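Local atomic coordinates of aerolysin-like protein (Bombina maxima, PDB entry 6LH8), a protein that belongs to the aerolysin family of pore-forming proteins and probably acts on endolysosomes or regulates a pore-forming paralog. Residues R46-V60 against H72-Y85. Residues are numbered along the deposited sequence; the frame is centred on the assembly and turned at random.
Sequences RTITHNITLPRATEV and HRLNGNTEPITFTY
I52 meets F83 through CG2, which lies over one face of the phenyl ring, 4.0 Å from its centroid, in a CH-pi contact. The opposite face of that ring takes CG2 of I81, so F83 is sandwiched between isoleucines of both segments, while its edge turns to the CB and carbonyl O of H50. Further along, Y85 makes a second CH-pi contact: CD2 of L54 sits almost squarely above the ring centre, 10° off the normal. CG1 of V60 packs beside CD2 of Y85, and the CG2 methyl of T58 lies 3.3 Å from OH of Y85. At the other end L74 drops one methyl, CD2, onto a face of the R46 guanidinium, 3.5 Å from NE, which is hydrogen-bonded to the backbone O of Q144, and brings CG to within 3.7 Å of CD1 of I48. R46 reaches under this methyl because its chain is fully extended, with CG anti to the backbone N (chi1 170°).

Two layers facing each other through side chains, as in a beta sandwich, account for this pattern: strand 46-53 belongs to the five-stranded antiparallel sheet, strand 81-84 pairs with 65-68, and their axes approach to 8.5 Å, with their N-to-C directions 38° apart. L68 of that second sheet also touches both I52 and F83.

Polar groups fix the surroundings. The H50 ring points its CE1 edge at the carbonyl O of H72, 3.1 Å away, with ND1 hydrogen-bonded to the Y139 hydroxyl and NE2 to the E93 carboxylate; these bonds would fix the rotation of the ring. E93 also forms a salt bridge with R73, whose NH1 donates to O of E79 at 2.8 Å, tying together the ends of the loop around the type I' turn L74-N77. Beside Y85, a water bridges OH to the carbonyl O of P55, and OG1 of T58 accepts from N of V60 in an ST turn and is also hydrogen-bonded to the carboxylate of E135.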
ATOM      1  N   ARG A  46       2.477  -3.767   6.785  1.00 29.02           N
ATOM      2  CA  ARG A  46       1.618  -3.085   5.825  1.00 25.53           C
ATOM      3  C   ARG A  46       2.498  -2.183   4.976  1.00 26.84           C
ATOM      4  O   ARG A  46       3.322  -1.437   5.514  1.00 26.84           O
ATOM      5  CB  ARG A  46       0.523  -2.278   6.536  1.00 26.32           C
ATOM      6  CG  ARG A  46      -0.250  -1.357   5.615  1.00 28.51           C
ATOM      7  CD  ARG A  46      -1.307  -0.578   6.381  1.00 24.12           C
ATOM      8  NE  ARG A  46      -2.093   0.277   5.506  1.00 23.96           N
ATOM      9  CZ  ARG A  46      -2.840   1.283   5.935  1.00 29.96           C
ATOM     10  NH1 ARG A  46      -2.893   1.545   7.230  1.00 31.24           N
ATOM     11  NH2 ARG A  46      -3.531   2.018   5.074  1.00 30.28           N
ATOM     12  N   THR A  47       2.368  -2.276   3.651  1.00 25.49           N
ATOM     13  CA  THR A  47       3.248  -1.519   2.778  1.00 25.18           C
ATOM     14  C   THR A  47       2.458  -0.747   1.738  1.00 24.51           C
ATOM     15  O   THR A  47       1.341  -1.124   1.355  1.00 24.08           O
ATOM     16  CB  THR A  47       4.247  -2.410   2.046  1.00 24.08           C
ATOM     17  OG1 THR A  47       3.534  -3.316   1.204  1.00 26.62           O
ATOM     18  CG2 THR A  47       5.099  -3.202   3.040  1.00 26.38           C
ATOM     19  N   ILE A  48       3.070   0.342   1.289  1.00 21.95           N
ATOM     20  CA  ILE A  48       2.675   1.050   0.082  1.00 22.63           C
ATOM     21  C   ILE A  48       3.935   1.190  -0.758  1.00 24.74           C
ATOM     22  O   ILE A  48       4.971   1.630  -0.253  1.00 24.57           O
ATOM     23  CB  ILE A  48       2.071   2.434   0.387  1.00 24.57           C
ATOM     24  CG1 ILE A  48       0.819   2.307   1.262  1.00 24.08           C
ATOM     25  CG2 ILE A  48       1.793   3.179  -0.912  1.00 24.83           C
ATOM     26  CD1 ILE A  48       0.152   3.652   1.593  1.00 26.23           C
ATOM     27  N   THR A  49       3.868   0.802  -2.018  1.00 20.87           N
ATOM     28  CA  THR A  49       5.033   0.900  -2.884  1.00 20.56           C
ATOM     29  C   THR A  49       4.775   1.951  -3.953  1.00 21.91           C
ATOM     30  O   THR A  49       3.742   1.910  -4.628  1.00 21.85           O
ATOM     31  CB  THR A  49       5.373  -0.447  -3.507  1.00 24.46           C
ATOM     32  OG1 THR A  49       5.758  -1.359  -2.463  1.00 28.02           O
ATOM     33  CG2 THR A  49       6.544  -0.303  -4.476  1.00 24.78           C
ATOM     34  N   HIS A  50       5.714   2.885  -4.098  1.00 19.57           N
ATOM     35  CA  HIS A  50       5.617   3.975  -5.064  1.00 19.01           C
ATOM     36  C   HIS A  50       6.651   3.784  -6.163  1.00 24.59           C
ATOM     37  O   HIS A  50       7.835   3.617  -5.875  1.00 21.05           O
ATOM     38  CB  HIS A  50       5.840   5.319  -4.376  1.00 22.60           C
ATOM     39  CG  HIS A  50       4.940   5.550  -3.201  1.00 24.20           C
ATOM     40  ND1 HIS A  50       3.652   6.019  -3.327  1.00 22.71           N
ATOM     41  CD2 HIS A  50       5.152   5.369  -1.875  1.00 26.35           C
ATOM     42  CE1 HIS A  50       3.107   6.122  -2.125  1.00 23.96           C
ATOM     43  NE2 HIS A  50       4.001   5.743  -1.229  1.00 23.97           N
ATOM     44  N   ASN A  51       6.215   3.863  -7.419  1.00 20.77           N
ATOM     45  CA  ASN A  51       7.106   3.639  -8.549  1.00 20.24           C
ATOM     46  C   ASN A  51       6.957   4.753  -9.569  1.00 19.15           C
ATOM     47  O   ASN A  51       5.880   5.324  -9.728  1.00 20.96           O
ATOM     48  CB  ASN A  51       6.804   2.303  -9.224  1.00 23.03           C
ATOM     49  CG  ASN A  51       6.641   1.189  -8.224  1.00 29.91           C
ATOM     50  OD1 ASN A  51       7.600   0.486  -7.938  1.00 29.94           O
ATOM     51  ND2 ASN A  51       5.423   1.042  -7.654  1.00 26.03           N
ATOM     52  N   ILE A  52       8.048   5.046 -10.277  1.00 20.28           N
ATOM     53  CA  ILE A  52       8.011   5.960 -11.411  1.00 20.79           C
ATOM     54  C   ILE A  52       8.578   5.220 -12.614  1.00 21.73           C
ATOM     55  O   ILE A  52       9.550   4.470 -12.487  1.00 20.13           O
ATOM     56  CB  ILE A  52       8.758   7.286 -11.132  1.00 22.67           C
ATOM     57  CG1 ILE A  52       8.335   8.361 -12.131  1.00 22.47           C
ATOM     58  CG2 ILE A  52      10.280   7.124 -11.107  1.00 17.75           C
ATOM     59  CD1 ILE A  52       6.947   8.942 -11.831  1.00 23.90           C
ATOM     60  N   THR A  53       7.897   5.337 -13.751  1.00 19.15           N
ATOM     61  CA  THR A  53       8.283   4.647 -14.979  1.00 18.07           C
ATOM     62  C   THR A  53       8.362   5.679 -16.093  1.00 21.84           C
ATOM     63  O   THR A  53       7.567   6.617 -16.122  1.00 18.93           O
ATOM     64  CB  THR A  53       7.293   3.529 -15.362  1.00 20.51           C
ATOM     65  OG1 THR A  53       5.971   4.056 -15.530  1.00 19.80           O
ATOM     66  CG2 THR A  53       7.249   2.439 -14.286  1.00 23.95           C
ATOM     67  N   LEU A  54       9.347   5.530 -16.984  1.00 17.19           N
ATOM     68  CA  LEU A  54       9.499   6.468 -18.086  1.00 19.13           C
ATOM     69  C   LEU A  54       9.474   5.731 -19.411  1.00 17.18           C
ATOM     70  O   LEU A  54       9.800   4.538 -19.458  1.00 18.69           O
ATOM     71  CB  LEU A  54      10.814   7.255 -17.982  1.00 18.54           C
ATOM     72  CG  LEU A  54      10.789   8.501 -17.104  1.00 17.56           C
ATOM     73  CD1 LEU A  54      10.845   8.096 -15.623  1.00 21.59           C
ATOM     74  CD2 LEU A  54      11.915   9.498 -17.450  1.00 17.87           C
ATOM     75  N   PRO A  55       9.083   6.379 -20.503  1.00 15.61           N
ATOM     76  CA  PRO A  55       9.187   5.759 -21.822  1.00 16.71           C
ATOM     77  C   PRO A  55      10.616   5.272 -22.072  1.00 19.91           C
ATOM     78  O   PRO A  55      11.589   5.871 -21.604  1.00 20.47           O
ATOM     79  CB  PRO A  55       8.791   6.874 -22.787  1.00 19.71           C
ATOM     80  CG  PRO A  55       7.853   7.733 -21.981  1.00 17.44           C
ATOM     81  CD  PRO A  55       8.479   7.738 -20.590  1.00 17.16           C
ATOM     82  N   ARG A  56      10.712   4.157 -22.791  1.00 19.56           N
ATOM     83  CA  ARG A  56      12.014   3.550 -23.034  1.00 20.40           C
ATOM     84  C   ARG A  56      12.958   4.527 -23.713  1.00 25.10           C
ATOM     85  O   ARG A  56      14.141   4.599 -23.356  1.00 24.33           O
ATOM     86  CB  ARG A  56      11.833   2.282 -23.872  1.00 25.65           C
ATOM     87  CG  ARG A  56      13.128   1.552 -24.199  1.00 32.77           C
ATOM     88  CD  ARG A  56      12.851   0.115 -24.643  1.00 32.65           C
ATOM     89  NE  ARG A  56      14.048  -0.717 -24.528  1.00 41.48           N
ATOM     90  CZ  ARG A  56      14.278  -1.805 -25.259  1.00 44.21           C
ATOM     91  NH1 ARG A  56      13.386  -2.203 -26.160  1.00 46.70           N
ATOM     92  NH2 ARG A  56      15.397  -2.493 -25.085  1.00 41.57           N
ATOM     93  N   ALA A  57      12.445   5.312 -24.663  1.00 21.27           N
ATOM     94  CA  ALA A  57      13.220   6.251 -25.478  1.00 25.35           C
ATOM     95  C   ALA A  57      13.200   7.683 -24.947  1.00 27.27           C
ATOM     96  O   ALA A  57      13.242   8.633 -25.736  1.00 37.28           O
ATOM     97  CB  ALA A  57      12.709   6.228 -26.913  1.00 30.00           C
ATOM     98  N   THR A  58      13.184   7.889 -23.637  1.00 26.41           N
ATOM     99  CA  THR A  58      13.008   9.235 -23.105  1.00 23.22           C
ATOM    100  C   THR A  58      14.270  10.077 -23.268  1.00 27.62           C
ATOM    101  O   THR A  58      15.395   9.561 -23.300  1.00 23.90           O
ATOM    102  CB  THR A  58      12.610   9.179 -21.630  1.00 23.49           C
ATOM    103  OG1 THR A  58      12.420  10.510 -21.136  1.00 19.43           O
ATOM    104  CG2 THR A  58      13.692   8.500 -20.798  1.00 22.62           C
ATOM    105  N   GLU A  59      14.064  11.393 -23.373  1.00 24.32           N
ATOM    106  CA  GLU A  59      15.134  12.383 -23.380  1.00 25.54           C
ATOM    107  C   GLU A  59      15.527  12.829 -21.979  1.00 24.49           C
ATOM    108  O   GLU A  59      16.525  13.539 -21.828  1.00 24.17           O
ATOM    109  CB  GLU A  59      14.715  13.617 -24.188  1.00 27.37           C
ATOM    110  CG  GLU A  59      14.497  13.377 -25.662  1.00 34.49           C
ATOM    111  CD  GLU A  59      15.792  13.332 -26.415  1.00 38.96           C
ATOM    112  OE1 GLU A  59      15.929  12.472 -27.311  1.00 44.53           O
ATOM    113  OE2 GLU A  59      16.674  14.160 -26.103  1.00 37.75           O
ATOM    114  N   VAL A  60      14.750  12.460 -20.964  1.00 22.15           N
ATOM    115  CA  VAL A  60      15.082  12.863 -19.595  1.00 23.19           C
ATOM    116  C   VAL A  60      16.477  12.339 -19.250  1.00 23.18           C
ATOM    117  O   VAL A  60      16.750  11.142 -19.430  1.00 23.84           O
ATOM    118  CB  VAL A  60      14.023  12.329 -18.616  1.00 19.48           C
ATOM    119  CG1 VAL A  60      14.475  12.501 -17.173  1.00 18.98           C
ATOM    120  CG2 VAL A  60      12.691  13.033 -18.863  1.00 19.53           C
ATOM    121  N   HIS A  72      -1.512   8.329  -1.321  1.00 29.26           N
ATOM    122  CA  HIS A  72      -1.629   7.280  -0.310  1.00 31.06           C
ATOM    123  C   HIS A  72      -0.300   7.108   0.415  1.00 34.45           C
ATOM    124  O   HIS A  72       0.703   6.752  -0.208  1.00 27.94           O
ATOM    125  CB  HIS A  72      -2.054   5.960  -0.952  1.00 33.77           C
ATOM    126  CG  HIS A  72      -3.277   6.085  -1.804  1.00 34.32           C
ATOM    127  ND1 HIS A  72      -4.504   6.429  -1.284  1.00 38.70           N
ATOM    128  CD2 HIS A  72      -3.460   5.924  -3.136  1.00 33.90           C
ATOM    129  CE1 HIS A  72      -5.395   6.478  -2.260  1.00 41.52           C
ATOM    130  NE2 HIS A  72      -4.788   6.178  -3.393  1.00 39.23           N
ATOM    131  N   ARG A  73      -0.297   7.343   1.728  1.00 30.19           N
ATOM    132  CA  ARG A  73       0.923   7.304   2.522  1.00 32.26           C
ATOM    133  C   ARG A  73       0.677   6.518   3.803  1.00 33.14           C
ATOM    134  O   ARG A  73      -0.462   6.238   4.177  1.00 36.83           O
ATOM    135  CB  ARG A  73       1.422   8.717   2.874  1.00 34.25           C
ATOM    136  CG  ARG A  73       1.571   9.671   1.698  1.00 31.75           C
ATOM    137  CD  ARG A  73       2.707   9.258   0.786  1.00 31.22           C
ATOM    138  NE  ARG A  73       3.966   9.062   1.503  1.00 35.36           N
ATOM    139  CZ  ARG A  73       4.862  10.022   1.717  1.00 34.43           C
ATOM    140  NH1 ARG A  73       4.635  11.252   1.275  1.00 32.55           N
ATOM    141  NH2 ARG A  73       5.985   9.750   2.370  1.00 40.43           N
ATOM    142  N   LEU A  74       1.773   6.162   4.472  1.00 32.98           N
ATOM    143  CA  LEU A  74       1.749   5.486   5.760  1.00 34.84           C
ATOM    144  C   LEU A  74       2.428   6.362   6.808  1.00 41.14           C
ATOM    145  O   LEU A  74       3.141   7.315   6.483  1.00 39.00           O
ATOM    146  CB  LEU A  74       2.457   4.125   5.688  1.00 31.21           C
ATOM    147  CG  LEU A  74       1.848   3.057   4.774  1.00 26.55           C
ATOM    148  CD1 LEU A  74       2.655   1.777   4.830  1.00 24.01           C
ATOM    149  CD2 LEU A  74       0.398   2.775   5.156  1.00 27.11           C
ATOM    150  N   ASN A  75       2.197   6.027   8.080  1.00 44.85           N
ATOM    151  CA  ASN A  75       2.918   6.613   9.216  1.00 44.90           C
ATOM    152  C   ASN A  75       2.702   8.118   9.353  1.00 44.63           C
ATOM    153  O   ASN A  75       3.467   8.792  10.052  1.00 48.13           O
ATOM    154  CB  ASN A  75       4.419   6.317   9.131  1.00 42.43           C
ATOM    155  CG  ASN A  75       4.718   4.836   9.154  1.00 45.04           C
ATOM    156  OD1 ASN A  75       4.233   4.114  10.026  1.00 45.24           O
ATOM    157  ND2 ASN A  75       5.524   4.370   8.198  1.00 42.95           N
ATOM    158  N   GLY A  76       1.680   8.666   8.703  1.00 41.75           N
ATOM    159  CA  GLY A  76       1.491  10.102   8.689  1.00 43.17           C
ATOM    160  C   GLY A  76       2.607  10.831   7.968  1.00 48.60           C
ATOM    161  O   GLY A  76       2.741  12.052   8.097  1.00 48.62           O
ATOM    162  N   ASN A  77       3.423  10.094   7.212  1.00 43.43           N
ATOM    163  CA  ASN A  77       4.483  10.721   6.438  1.00 45.00           C
ATOM    164  C   ASN A  77       3.890  11.646   5.385  1.00 43.65           C
ATOM    165  O   ASN A  77       2.921  11.305   4.704  1.00 40.24           O
ATOM    166  CB  ASN A  77       5.361   9.666   5.769  1.00 42.12           C
ATOM    167  CG  ASN A  77       6.083   8.796   6.771  1.00 49.30           C
ATOM    168  OD1 ASN A  77       6.038   7.570   6.689  1.00 56.00           O
ATOM    169  ND2 ASN A  77       6.760   9.427   7.726  1.00 49.73           N
ATOM    170  N   THR A  78       4.484  12.828   5.260  1.00 42.75           N
ATOM    171  CA  THR A  78       4.000  13.833   4.334  1.00 44.22           C
ATOM    172  C   THR A  78       5.096  14.422   3.460  1.00 43.70           C
ATOM    173  O   THR A  78       4.781  15.188   2.541  1.00 45.06           O
ATOM    174  CB  THR A  78       3.292  14.965   5.102  1.00 49.07           C
ATOM    175  OG1 THR A  78       2.339  15.597   4.244  1.00 58.14           O
ATOM    176  CG2 THR A  78       4.295  15.995   5.597  1.00 47.27           C
ATOM    177  N   GLU A  79       6.357  14.080   3.697  1.00 40.42           N
ATOM    178  CA  GLU A  79       7.433  14.599   2.875  1.00 40.18           C
ATOM    179  C   GLU A  79       7.418  13.941   1.493  1.00 39.79           C
ATOM    180  O   GLU A  79       6.996  12.790   1.347  1.00 37.73           O
ATOM    181  CB  GLU A  79       8.781  14.360   3.550  1.00 44.87           C
ATOM    182  CG  GLU A  79       9.108  15.370   4.643  1.00 50.13           C
ATOM    183  CD  GLU A  79       9.208  16.788   4.112  1.00 52.16           C
ATOM    184  OE1 GLU A  79       8.219  17.542   4.231  1.00 54.00           O
ATOM    185  OE2 GLU A  79      10.280  17.149   3.575  1.00 52.16           O
ATOM    186  N   PRO A  80       7.872  14.652   0.467  1.00 37.39           N
ATOM    187  CA  PRO A  80       7.881  14.080  -0.881  1.00 31.09           C
ATOM    188  C   PRO A  80       8.827  12.896  -0.995  1.00 32.38           C
ATOM    189  O   PRO A  80       9.812  12.773  -0.261  1.00 31.80           O
ATOM    190  CB  PRO A  80       8.353  15.246  -1.760  1.00 35.01           C
ATOM    191  CG  PRO A  80       8.066  16.479  -0.941  1.00 38.13           C
ATOM    192  CD  PRO A  80       8.288  16.065   0.470  1.00 36.73           C
ATOM    193  N   ILE A  81       8.507  12.020  -1.937  1.00 27.76           N
ATOM    194  CA  ILE A  81       9.397  10.945  -2.364  1.00 30.18           C
ATOM    195  C   ILE A  81      10.304  11.497  -3.451  1.00 26.84           C
ATOM    196  O   ILE A  81       9.825  12.157  -4.378  1.00 28.50           O
ATOM    197  CB  ILE A  81       8.591   9.747  -2.900  1.00 27.95           C
ATOM    198  CG1 ILE A  81       7.447   9.366  -1.953  1.00 35.48           C
ATOM    199  CG2 ILE A  81       9.523   8.561  -3.219  1.00 30.03           C
ATOM    200  CD1 ILE A  81       7.857   9.174  -0.527  1.00 34.75           C
ATOM    201  N   THR A  82      11.602  11.207  -3.370  1.00 22.75           N
ATOM    202  CA  THR A  82      12.555  11.607  -4.399  1.00 25.83           C
ATOM    203  C   THR A  82      13.002  10.370  -5.167  1.00 24.21           C
ATOM    204  O   THR A  82      13.702   9.512  -4.623  1.00 25.57           O
ATOM    205  CB  THR A  82      13.757  12.326  -3.796  1.00 31.12           C
ATOM    206  OG1 THR A  82      13.300  13.461  -3.055  1.00 35.37           O
ATOM    207  CG2 THR A  82      14.705  12.801  -4.901  1.00 33.69           C
ATOM    208  N   PHE A  83      12.586  10.272  -6.422  1.00 21.57           N
ATOM    209  CA  PHE A  83      13.142   9.288  -7.338  1.00 21.75           C
ATOM    210  C   PHE A  83      14.332   9.897  -8.071  1.00 22.13           C
ATOM    211  O   PHE A  83      14.445  11.112  -8.217  1.00 25.15           O
ATOM    212  CB  PHE A  83      12.095   8.828  -8.355  1.00 20.48           C
ATOM    213  CG  PHE A  83      10.826   8.280  -7.739  1.00 20.88           C
ATOM    214  CD1 PHE A  83      10.787   6.996  -7.234  1.00 22.42           C
ATOM    215  CD2 PHE A  83       9.663   9.037  -7.718  1.00 23.31           C
ATOM    216  CE1 PHE A  83       9.612   6.479  -6.684  1.00 22.60           C
ATOM    217  CE2 PHE A  83       8.476   8.535  -7.164  1.00 22.70           C
ATOM    218  CZ  PHE A  83       8.454   7.248  -6.646  1.00 23.95           C
ATOM    219  N   THR A  84      15.227   9.037  -8.539  1.00 18.85           N
ATOM    220  CA  THR A  84      16.322   9.457  -9.410  1.00 19.43           C
ATOM    221  C   THR A  84      16.249   8.587 -10.655  1.00 22.25           C
ATOM    222  O   THR A  84      16.386   7.365 -10.562  1.00 22.27           O
ATOM    223  CB  THR A  84      17.682   9.325  -8.715  1.00 25.89           C
ATOM    224  OG1 THR A  84      17.726  10.220  -7.604  1.00 25.38           O
ATOM    225  CG2 THR A  84      18.824   9.682  -9.671  1.00 22.84           C
ATOM    226  N   TYR A  85      15.973   9.200 -11.807  1.00 21.10           N
ATOM    227  CA  TYR A  85      15.848   8.421 -13.028  1.00 19.96           C
ATOM    228  C   TYR A  85      17.156   7.689 -13.331  1.00 20.85           C
ATOM    229  O   TYR A  85      18.238   8.286 -13.325  1.00 21.98           O
ATOM    230  CB  TYR A  85      15.444   9.319 -14.203  1.00 19.45           C
ATOM    231  CG  TYR A  85      15.468   8.577 -15.530  1.00 19.88           C
ATOM    232  CD1 TYR A  85      14.799   7.357 -15.673  1.00 22.73           C
ATOM    233  CD2 TYR A  85      16.177   9.068 -16.625  1.00 19.95           C
ATOM    234  CE1 TYR A  85      14.839   6.659 -16.859  1.00 22.22           C
ATOM    235  CE2 TYR A  85      16.213   8.372 -17.823  1.00 22.15           C
ATOM    236  CZ  TYR A  85      15.538   7.161 -17.928  1.00 25.01           C
ATOM    237  OH  TYR A  85      15.557   6.432 -19.097  1.00 24.11           O
TER
HETATM  238  O   HOH W   1      13.477   4.745 -19.805  1.00 23.56           O